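DNA photolyase (Agrobacterium tumefaciens, PDB 4U63) probably repairs cyclobutane pyrimidine dimers in ultraviolet-damaged DNA by light-driven electron transfer from its flavin, with a methenyltetrahydrofolate as antenna chromophore. Local coordinates at residues 256-261 / 291-296; 269-274 / 298-303. One frame throughout, in Å; residues are numbered along the deposited sequence.

Contact 1: 256-261 / 291-296; sequences ATSLLS and SRFRKE. With FAD (flavin-adenine dinucleotide), chain C; SO4 (sulfate ion), chain F; SO4 (sulfate ion), chain G; SO4 (sulfate ion), chain I.
Phe293 reaches from helix 287-309 to the loop 256-261, and the apolar part of the contact rests on its ring. CE1 comes to 3.9 Å from Ser258 CB, while CZ at the ring's far end meets Leu260 CD1 near the ring plane, with the two side chains crossing at about a right angle. CG of Phe293 stands anti to the backbone N (chi1 -178°), which carries the ring off the helix toward the loop. Tyr245 meets the same ring edge-to-face, and Phe237 of helix 227-238 packs against it as well.

The hydrogen bonds go to the cofactor instead of across the segments. Residues 256-261 form a phosphate-binding loop of the FAD site in the photolyase fold, leading into helix 261-265. Ser258 grips O2A of FAD twice, its OG at 2.6 Å from O2A and its backbone N at 2.9 Å. With OG set between the backbone N and the carbonyl carbon (chi1 73°), the hydroxyl also accepts from Leu260 N, an ST turn that fixes its rotation. On the other phosphate, O1P takes Thr257 OG1 at 2.7 Å and Leu259 N, and O2P takes a weak bond from Ser261 N. The helix lines another side of the cofactor, with Phe293 CE1 3.6 Å from FAD C5B.

Ionic contacts lie away from the loop, in two directions, and involve sulfates probably from the crystallisation liquor. Arg292, bent at chi2 and chi3 and salt-bridged through NE to Glu246, presents NH1 and NH2 to two oxygens of one sulfate, the NH2 bond being nearly straight at 167°; Lys295 NZ shares that ion and reaches a second. Arg294 leaves the helix another way: its NH2 binds a third sulfate in the guanidinium plane, and Trp275 makes a cation-pi contact with it.

Contact 2: 269-274 / 298-303; sequences ISPAAV and VWREFC. With FAD (flavin-adenine dinucleotide), chain C.
Pro271 meets Arg300 and Glu301 in a helix-to-helix contact of the FAD-binding domain, where the first turn of helix 271-276 faces helix 287-309. The backbones come nearest at Val298, its CA 9.2 Å from Pro271 CA, though the Val298 side chain turns to Phe171 and Trp172 of helix 168-177. Next along the helix, Trp299 lays its CB against the adenine, 4.0 Å from FAD C6A, and its indole stacks on Tyr168. Arg300 makes the larger part of the helix's side of the contact. Its chain runs extended from CG to NE (chi2 173°, chi3 174°), passing alongside the adenosine ribose with CD 3.6 Å from FAD O2B, and NH1 comes to the CB-CG-CD side of the proline ring, 3.8 Å from Pro271 CG, which lies oblique to the guanidinium. That NH1 is held by the carbonyl of Gln149 and forms a long salt bridge with Glu301. Glu301, bent at chi2 (-71°), brings OE2 to 4.1 Å from Pro271 CG; Leu151 N and His152 ND1 bind its two oxygens. Cys303 sets SG 3.7 Å from FAD C2A. Across from them, Ser270 is the N-cap that starts the proline's helix, its OG accepting from Ala273 N at 3.0 Å.

Both contacts draw their second segment from helix 287-309, contact 1 from residues 291-296 and contact 2 from the next turns at 298-303, and their centres lie about 10 Å apart. Along the chain the segments alternate: the loop 256-261 and the start of helix 271-276 come first, followed by their helix partners in the same order. The two meet directly at Val274, whose CG1 packs 3.6 Å from Phe293 CE2 and also touches Leu260. FAD spans both: contact 1 touches the pyrophosphate, the ribose and the N7 side of the adenine, contact 2 the ribose and the N1/C2/N3 side, so one helix lines the adenosine half of the cofactor site.

Contact 1: 256-261 / 291-296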
loop_
_atom_site.group_PDB
_atom_site.type_symbol
_atom_site.label_atom_id
_atom_site.label_comp_id
_atom_site.label_asym_id
_atom_site.label_seq_id
_atom_site.Cartn_x
_atom_site.Cartn_y
_atom_site.Cartn_z
ATOM N N ALA A 256 4.305 -7.179 15.711
ATOM C CA ALA A 256 4.773 -5.940 16.339
ATOM C C ALA A 256 4.498 -4.654 15.559
ATOM O O ALA A 256 4.826 -3.569 16.050
ATOM C CB ALA A 256 6.261 -6.066 16.626
ATOM N N THR A 257 3.908 -4.767 14.365
ATOM C CA THR A 257 3.657 -3.619 13.501
ATOM C C THR A 257 2.176 -3.209 13.522
ATOM O O THR A 257 1.326 -3.919 14.072
ATOM C CB THR A 257 4.144 -3.906 12.059
ATOM O OG1 THR A 257 3.279 -4.846 11.410
ATOM C CG2 THR A 257 5.584 -4.465 12.073
ATOM N N SER A 258 1.871 -2.058 12.926
ATOM C CA SER A 258 0.506 -1.493 13.005
ATOM C C SER A 258 -0.547 -2.143 12.103
ATOM O O SER A 258 -1.728 -2.084 12.400
ATOM C CB SER A 258 0.544 -0.006 12.692
ATOM O OG SER A 258 0.760 0.223 11.301
ATOM N N LEU A 259 -0.113 -2.722 10.983
ATOM C CA LEU A 259 -1.018 -3.260 9.947
ATOM C C LEU A 259 -1.967 -2.160 9.397
ATOM O O LEU A 259 -3.086 -2.418 8.991
ATOM C CB LEU A 259 -1.787 -4.492 10.461
ATOM C CG LEU A 259 -0.948 -5.699 10.910
ATOM C CD1 LEU A 259 -1.875 -6.821 11.347
ATOM C CD2 LEU A 259 0.002 -6.188 9.827
ATOM N N LEU A 260 -1.475 -0.923 9.369
ATOM C CA LEU A 260 -2.247 0.184 8.841
ATOM C C LEU A 260 -2.103 0.333 7.321
ATOM O O LEU A 260 -2.879 1.074 6.701
ATOM C CB LEU A 260 -1.826 1.485 9.526
ATOM C CG LEU A 260 -2.385 1.661 10.944
ATOM C CD1 LEU A 260 -1.673 2.823 11.629
ATOM C CD2 LEU A 260 -3.895 1.892 10.934
ATOM N N SER A 261 -1.133 -0.363 6.716
ATOM C CA SER A 261 -0.757 -0.060 5.318
ATOM C C SER A 261 -1.921 -0.057 4.309
ATOM O O SER A 261 -2.008 0.874 3.510
ATOM C CB SER A 261 0.407 -0.941 4.818
ATOM O OG SER A 261 0.117 -2.326 4.907
ATOM N N SER A 291 9.350 7.680 17.647
ATOM C CA SER A 291 10.220 8.206 16.592
ATOM C C SER A 291 10.345 7.209 15.446
ATOM O O SER A 291 10.203 7.577 14.284
ATOM C CB SER A 291 11.600 8.540 17.143
ATOM O OG SER A 291 12.419 9.091 16.129
ATOM N N ARG A 292 10.594 5.948 15.778
ATOM C CA ARG A 292 10.718 4.891 14.753
ATOM C C ARG A 292 9.435 4.698 13.941
ATOM O O ARG A 292 9.477 4.580 12.714
ATOM C CB ARG A 292 11.138 3.552 15.373
ATOM C CG ARG A 292 11.453 2.455 14.341
ATOM C CD ARG A 292 12.564 2.890 13.374
ATOM N NE ARG A 292 13.802 3.169 14.106
ATOM C CZ ARG A 292 14.959 3.558 13.558
ATOM N NH1 ARG A 292 15.073 3.735 12.244
ATOM N NH2 ARG A 292 16.015 3.770 14.342
ATOM N N PHE A 293 8.299 4.676 14.618
ATOM C CA PHE A 293 7.014 4.556 13.923
ATOM C C PHE A 293 6.777 5.759 12.991
ATOM O O PHE A 293 6.363 5.595 11.841
ATOM C CB PHE A 293 5.873 4.403 14.934
ATOM C CG PHE A 293 4.535 4.236 14.294
ATOM C CD1 PHE A 293 4.283 3.137 13.478
ATOM C CD2 PHE A 293 3.534 5.178 14.481
ATOM C CE1 PHE A 293 3.060 2.977 12.873
ATOM C CE2 PHE A 293 2.301 5.020 13.879
ATOM C CZ PHE A 293 2.064 3.916 13.071
ATOM N N ARG A 294 7.046 6.957 13.495
ATOM C CA ARG A 294 6.952 8.176 12.668
ATOM C C ARG A 294 7.863 8.101 11.443
ATOM O O ARG A 294 7.455 8.488 10.344
ATOM C CB ARG A 294 7.266 9.411 13.500
ATOM C CG ARG A 294 6.136 9.798 14.425
ATOM C CD ARG A 294 6.561 10.865 15.409
ATOM N NE ARG A 294 5.458 11.261 16.278
ATOM C CZ ARG A 294 5.503 12.254 17.166
ATOM N NH1 ARG A 294 6.598 12.996 17.312
ATOM N NH2 ARG A 294 4.434 12.521 17.909
ATOM N N LYS A 295 9.081 7.590 11.614
ATOM C CA LYS A 295 9.983 7.407 10.460
ATOM C C LYS A 295 9.346 6.538 9.379
ATOM O O LYS A 295 9.481 6.832 8.204
ATOM C CB LYS A 295 11.328 6.816 10.874
ATOM C CG LYS A 295 12.255 7.838 11.513
ATOM C CD LYS A 295 13.603 7.232 11.881
ATOM C CE LYS A 295 14.534 8.293 12.431
ATOM N NZ LYS A 295 15.782 7.692 12.956
ATOM N N GLU A 296 8.638 5.479 9.781
ATOM C CA GLU A 296 8.007 4.586 8.809
ATOM C C GLU A 296 6.879 5.283 8.043
ATOM O O GLU A 296 6.752 5.110 6.826
ATOM C CB GLU A 296 7.527 3.298 9.475
ATOM C CG GLU A 296 8.649 2.490 10.119
ATOM C CD GLU A 296 9.845 2.282 9.217
ATOM O OE1 GLU A 296 9.654 1.886 8.041
ATOM O OE2 GLU A 296 10.970 2.508 9.687
HETATM P PA FAD C . 4.346 -0.379 10.059
HETATM O O1A FAD C . 5.690 -0.903 10.451
HETATM O O2A FAD C . 3.260 -0.349 11.083
HETATM O O5B FAD C . 4.597 1.066 9.408
HETATM C C5B FAD C . 3.593 2.087 9.406
HETATM C C4B FAD C . 3.329 2.618 8.004
HETATM O O4B FAD C . 4.506 3.190 7.436
HETATM C C3B FAD C . 2.891 1.553 7.026
HETATM O O3B FAD C . 1.500 1.224 7.171
HETATM C C2B FAD C . 3.243 2.189 5.699
HETATM O O2B FAD C . 2.235 3.108 5.272
HETATM C C1B FAD C . 4.502 2.954 6.019
HETATM N N9A FAD C . 5.749 2.226 5.692
HETATM C C8A FAD C . 6.440 1.425 6.523
HETATM N N7A FAD C . 7.549 0.943 5.927
HETATM C C5A FAD C . 7.593 1.460 4.680
HETATM C C6A FAD C . 8.499 1.342 3.535
HETATM N N6A FAD C . 9.601 0.571 3.619
HETATM N N1A FAD C . 8.175 2.030 2.416
HETATM C C2A FAD C . 7.061 2.794 2.337
HETATM N N3A FAD C . 6.193 2.940 3.360
HETATM C C4A FAD C . 6.407 2.304 4.529
HETATM N N1 FAD C . 4.184 -0.570 1.450
HETATM C C2 FAD C . 2.963 -0.196 1.006
HETATM O O2 FAD C . 2.284 0.543 1.754
HETATM N N3 FAD C . 2.485 -0.593 -0.200
HETATM C C4 FAD C . 3.203 -1.387 -1.034
HETATM O O4 FAD C . 2.761 -1.740 -2.159
HETATM C C4X FAD C . 4.541 -1.843 -0.606
HETATM N N5 FAD C . 5.329 -2.664 -1.360
HETATM C C5X FAD C . 6.570 -3.035 -0.928
HETATM C C6 FAD C . 7.386 -3.846 -1.706
HETATM C C7 FAD C . 8.653 -4.243 -1.268
HETATM C C7M FAD C . 9.526 -5.128 -2.128
HETATM C C8 FAD C . 9.144 -3.800 0.056
HETATM C C8M FAD C . 10.508 -4.193 0.580
HETATM C C9 FAD C . 8.343 -3.002 0.829
HETATM C C9A FAD C . 7.076 -2.588 0.408
HETATM N N10 FAD C . 6.248 -1.762 1.224
HETATM C C10 FAD C . 4.990 -1.375 0.731
HETATM C "C1'" FAD C . 6.699 -1.229 2.516
HETATM C "C2'" FAD C . 6.413 -1.990 3.792
HETATM O "O2'" FAD C . 6.901 -3.330 3.664
HETATM C "C3'" FAD C . 4.942 -1.966 4.158
HETATM O "O3'" FAD C . 4.455 -0.628 4.218
HETATM C "C4'" FAD C . 4.759 -2.645 5.515
HETATM O "O4'" FAD C . 5.040 -4.036 5.382
HETATM C "C5'" FAD C . 3.335 -2.442 5.992
HETATM O "O5'" FAD C . 3.102 -3.067 7.263
HETATM P P FAD C . 2.619 -2.154 8.493
HETATM O O1P FAD C . 2.372 -3.047 9.658
HETATM O O2P FAD C . 1.462 -1.289 8.078
HETATM O O3P FAD C . 3.908 -1.230 8.747
HETATM S S SO4 F . 18.616 4.993 12.186
HETATM O O1 SO4 F . 18.729 3.936 11.160
HETATM O O2 SO4 F . 17.367 5.754 11.980
HETATM O O3 SO4 F . 19.770 5.907 12.089
HETATM O O4 SO4 F . 18.606 4.374 13.525
HETATM S S SO4 G . 17.899 10.776 12.651
HETATM O O1 SO4 G . 17.600 12.107 12.079
HETATM O O2 SO4 G . 16.985 10.500 13.787
HETATM O O3 SO4 G . 17.717 9.744 11.609
HETATM O O4 SO4 G . 19.304 10.766 13.120
HETATM S S SO4 I . 4.685 15.023 21.116
HETATM O O1 SO4 I . 3.849 14.475 22.204
HETATM O O2 SO4 I . 4.078 16.268 20.612
HETATM O O3 SO4 I . 4.781 14.051 20.011
HETATM O O4 SO4 I . 6.038 15.321 21.624
#

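Contact 2: 269-274 / 298-303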
loop_
_atom_site.group_PDB
_atom_site.type_symbol
_atom_site.label_atom_id
_atom_site.label_comp_id
_atom_site.label_asym_id
_atom_site.label_seq_id
_atom_site.Cartn_x
_atom_site.Cartn_y
_atom_site.Cartn_z
ATOM N N ILE A 269 -7.800 6.223 6.419
ATOM C CA ILE A 269 -7.290 7.023 7.528
ATOM C C ILE A 269 -6.198 7.920 6.944
ATOM O O ILE A 269 -5.480 7.505 6.040
ATOM C CB ILE A 269 -6.770 6.127 8.683
ATOM C CG1 ILE A 269 -6.451 6.970 9.921
ATOM C CG2 ILE A 269 -5.562 5.288 8.257
ATOM C CD1 ILE A 269 -6.377 6.158 11.187
ATOM N N SER A 270 -6.093 9.148 7.435
ATOM C CA SER A 270 -5.063 10.073 6.965
ATOM C C SER A 270 -3.751 9.892 7.735
ATOM O O SER A 270 -3.774 9.521 8.903
ATOM C CB SER A 270 -5.536 11.510 7.129
ATOM O OG SER A 270 -5.489 11.933 8.479
ATOM N N PRO A 271 -2.600 10.184 7.093
ATOM C CA PRO A 271 -1.352 10.093 7.846
ATOM C C PRO A 271 -1.295 11.131 8.985
ATOM O O PRO A 271 -0.637 10.886 9.985
ATOM C CB PRO A 271 -0.278 10.348 6.776
ATOM C CG PRO A 271 -0.995 11.133 5.723
ATOM C CD PRO A 271 -2.347 10.499 5.676
ATOM N N ALA A 272 -1.996 12.262 8.843
ATOM C CA ALA A 272 -2.038 13.257 9.932
ATOM C C ALA A 272 -2.739 12.692 11.156
ATOM O O ALA A 272 -2.311 12.957 12.265
ATOM C CB ALA A 272 -2.715 14.545 9.491
ATOM N N ALA A 273 -3.809 11.918 10.946
ATOM C CA ALA A 273 -4.518 11.271 12.067
ATOM C C ALA A 273 -3.614 10.261 12.774
ATOM O O ALA A 273 -3.557 10.220 13.996
ATOM C CB ALA A 273 -5.791 10.593 11.588
ATOM N N VAL A 274 -2.899 9.460 11.990
ATOM C CA VAL A 274 -1.936 8.499 12.541
ATOM C C VAL A 274 -0.846 9.226 13.351
ATOM O O VAL A 274 -0.556 8.860 14.491
ATOM C CB VAL A 274 -1.300 7.634 11.437
ATOM C CG1 VAL A 274 -0.246 6.698 12.016
ATOM C CG2 VAL A 274 -2.363 6.838 10.697
ATOM N N VAL A 298 6.934 8.402 7.435
ATOM C CA VAL A 298 7.691 9.283 6.551
ATOM C C VAL A 298 8.344 8.520 5.383
ATOM O O VAL A 298 8.570 9.115 4.321
ATOM C CB VAL A 298 8.680 10.144 7.367
ATOM C CG1 VAL A 298 9.615 10.945 6.479
ATOM C CG2 VAL A 298 7.889 11.098 8.274
ATOM N N TRP A 299 8.645 7.233 5.545
ATOM C CA TRP A 299 9.072 6.417 4.383
ATOM C C TRP A 299 7.981 6.384 3.297
ATOM O O TRP A 299 8.289 6.461 2.119
ATOM C CB TRP A 299 9.497 4.995 4.765
ATOM C CG TRP A 299 10.923 4.912 5.219
ATOM C CD1 TRP A 299 11.371 4.853 6.496
ATOM C CD2 TRP A 299 12.097 4.908 4.383
ATOM N NE1 TRP A 299 12.739 4.792 6.524
ATOM C CE2 TRP A 299 13.214 4.833 5.239
ATOM C CE3 TRP A 299 12.311 4.951 2.996
ATOM C CZ2 TRP A 299 14.523 4.798 4.764
ATOM C CZ3 TRP A 299 13.629 4.926 2.524
ATOM C CH2 TRP A 299 14.712 4.849 3.407
ATOM N N ARG A 300 6.718 6.292 3.699
ATOM C CA ARG A 300 5.604 6.404 2.738
ATOM C C ARG A 300 5.644 7.761 2.016
ATOM O O ARG A 300 5.558 7.827 0.781
ATOM C CB ARG A 300 4.249 6.162 3.429
ATOM C CG ARG A 300 3.022 6.447 2.566
ATOM C CD ARG A 300 1.739 6.008 3.263
ATOM N NE ARG A 300 0.540 6.395 2.513
ATOM C CZ ARG A 300 -0.063 7.583 2.563
ATOM N NH1 ARG A 300 0.384 8.566 3.358
ATOM N NH2 ARG A 300 -1.142 7.798 1.820
ATOM N N GLU A 301 5.809 8.833 2.794
ATOM C CA GLU A 301 5.953 10.185 2.234
ATOM C C GLU A 301 7.077 10.249 1.216
ATOM O O GLU A 301 6.919 10.808 0.119
ATOM C CB GLU A 301 6.232 11.199 3.342
ATOM C CG GLU A 301 5.110 11.338 4.363
ATOM C CD GLU A 301 3.889 12.038 3.809
ATOM O OE1 GLU A 301 4.030 13.038 3.048
ATOM O OE2 GLU A 301 2.772 11.595 4.149
ATOM N N PHE A 302 8.223 9.681 1.589
ATOM C CA PHE A 302 9.402 9.730 0.746
ATOM C C PHE A 302 9.169 8.981 -0.566
ATOM O O PHE A 302 9.593 9.441 -1.627
ATOM C CB PHE A 302 10.600 9.162 1.502
ATOM C CG PHE A 302 11.912 9.332 0.798
ATOM C CD1 PHE A 302 12.324 10.585 0.341
ATOM C CD2 PHE A 302 12.777 8.237 0.623
ATOM C CE1 PHE A 302 13.551 10.740 -0.305
ATOM C CE2 PHE A 302 14.001 8.396 -0.008
ATOM C CZ PHE A 302 14.389 9.652 -0.478
ATOM N N CYS A 303 8.495 7.831 -0.496
ATOM C CA CYS A 303 8.168 7.079 -1.717
ATOM C C CYS A 303 7.332 7.928 -2.684
ATOM O O CYS A 303 7.583 7.929 -3.904
ATOM C CB CYS A 303 7.455 5.770 -1.376
ATOM S SG CYS A 303 8.521 4.560 -0.555
HETATM P PA FAD C . 4.346 -0.379 10.059
HETATM O O1A FAD C . 5.690 -0.903 10.451
HETATM O O2A FAD C . 3.260 -0.349 11.083
HETATM O O5B FAD C . 4.597 1.066 9.408
HETATM C C5B FAD C . 3.593 2.087 9.406
HETATM C C4B FAD C . 3.329 2.618 8.004
HETATM O O4B FAD C . 4.506 3.190 7.436
HETATM C C3B FAD C . 2.891 1.553 7.026
HETATM O O3B FAD C . 1.500 1.224 7.171
HETATM C C2B FAD C . 3.243 2.189 5.699
HETATM O O2B FAD C . 2.235 3.108 5.272
HETATM C C1B FAD C . 4.502 2.954 6.019
HETATM N N9A FAD C . 5.749 2.226 5.692
HETATM C C8A FAD C . 6.440 1.425 6.523
HETATM N N7A FAD C . 7.549 0.943 5.927
HETATM C C5A FAD C . 7.593 1.460 4.680
HETATM C C6A FAD C . 8.499 1.342 3.535
HETATM N N6A FAD C . 9.601 0.571 3.619
HETATM N N1A FAD C . 8.175 2.030 2.416
HETATM C C2A FAD C . 7.061 2.794 2.337
HETATM N N3A FAD C . 6.193 2.940 3.360
HETATM C C4A FAD C . 6.407 2.304 4.529
HETATM N N1 FAD C . 4.184 -0.570 1.450
HETATM C C2 FAD C . 2.963 -0.196 1.006
HETATM O O2 FAD C . 2.284 0.543 1.754
HETATM N N3 FAD C . 2.485 -0.593 -0.200
HETATM C C4 FAD C . 3.203 -1.387 -1.034
HETATM O O4 FAD C . 2.761 -1.740 -2.159
HETATM C C4X FAD C . 4.541 -1.843 -0.606
HETATM N N5 FAD C . 5.329 -2.664 -1.360
HETATM C C5X FAD C . 6.570 -3.035 -0.928
HETATM C C6 FAD C . 7.386 -3.846 -1.706
HETATM C C7 FAD C . 8.653 -4.243 -1.268
HETATM C C7M FAD C . 9.526 -5.128 -2.128
HETATM C C8 FAD C . 9.144 -3.800 0.056
HETATM C C8M FAD C . 10.508 -4.193 0.580
HETATM C C9 FAD C . 8.343 -3.002 0.829
HETATM C C9A FAD C . 7.076 -2.588 0.408
HETATM N N10 FAD C . 6.248 -1.762 1.224
HETATM C C10 FAD C . 4.990 -1.375 0.731
HETATM C "C1'" FAD C . 6.699 -1.229 2.516
HETATM C "C2'" FAD C . 6.413 -1.990 3.792
HETATM O "O2'" FAD C . 6.901 -3.330 3.664
HETATM C "C3'" FAD C . 4.942 -1.966 4.158
HETATM O "O3'" FAD C . 4.455 -0.628 4.218
HETATM C "C4'" FAD C . 4.759 -2.645 5.515
HETATM O "O4'" FAD C . 5.040 -4.036 5.382
HETATM C "C5'" FAD C . 3.335 -2.442 5.992
HETATM O "O5'" FAD C . 3.102 -3.067 7.263
HETATM P P FAD C . 2.619 -2.154 8.493
HETATM O O1P FAD C . 2.372 -3.047 9.658
HETATM O O2P FAD C . 1.462 -1.289 8.078
HETATM O O3P FAD C . 3.908 -1.230 8.747
#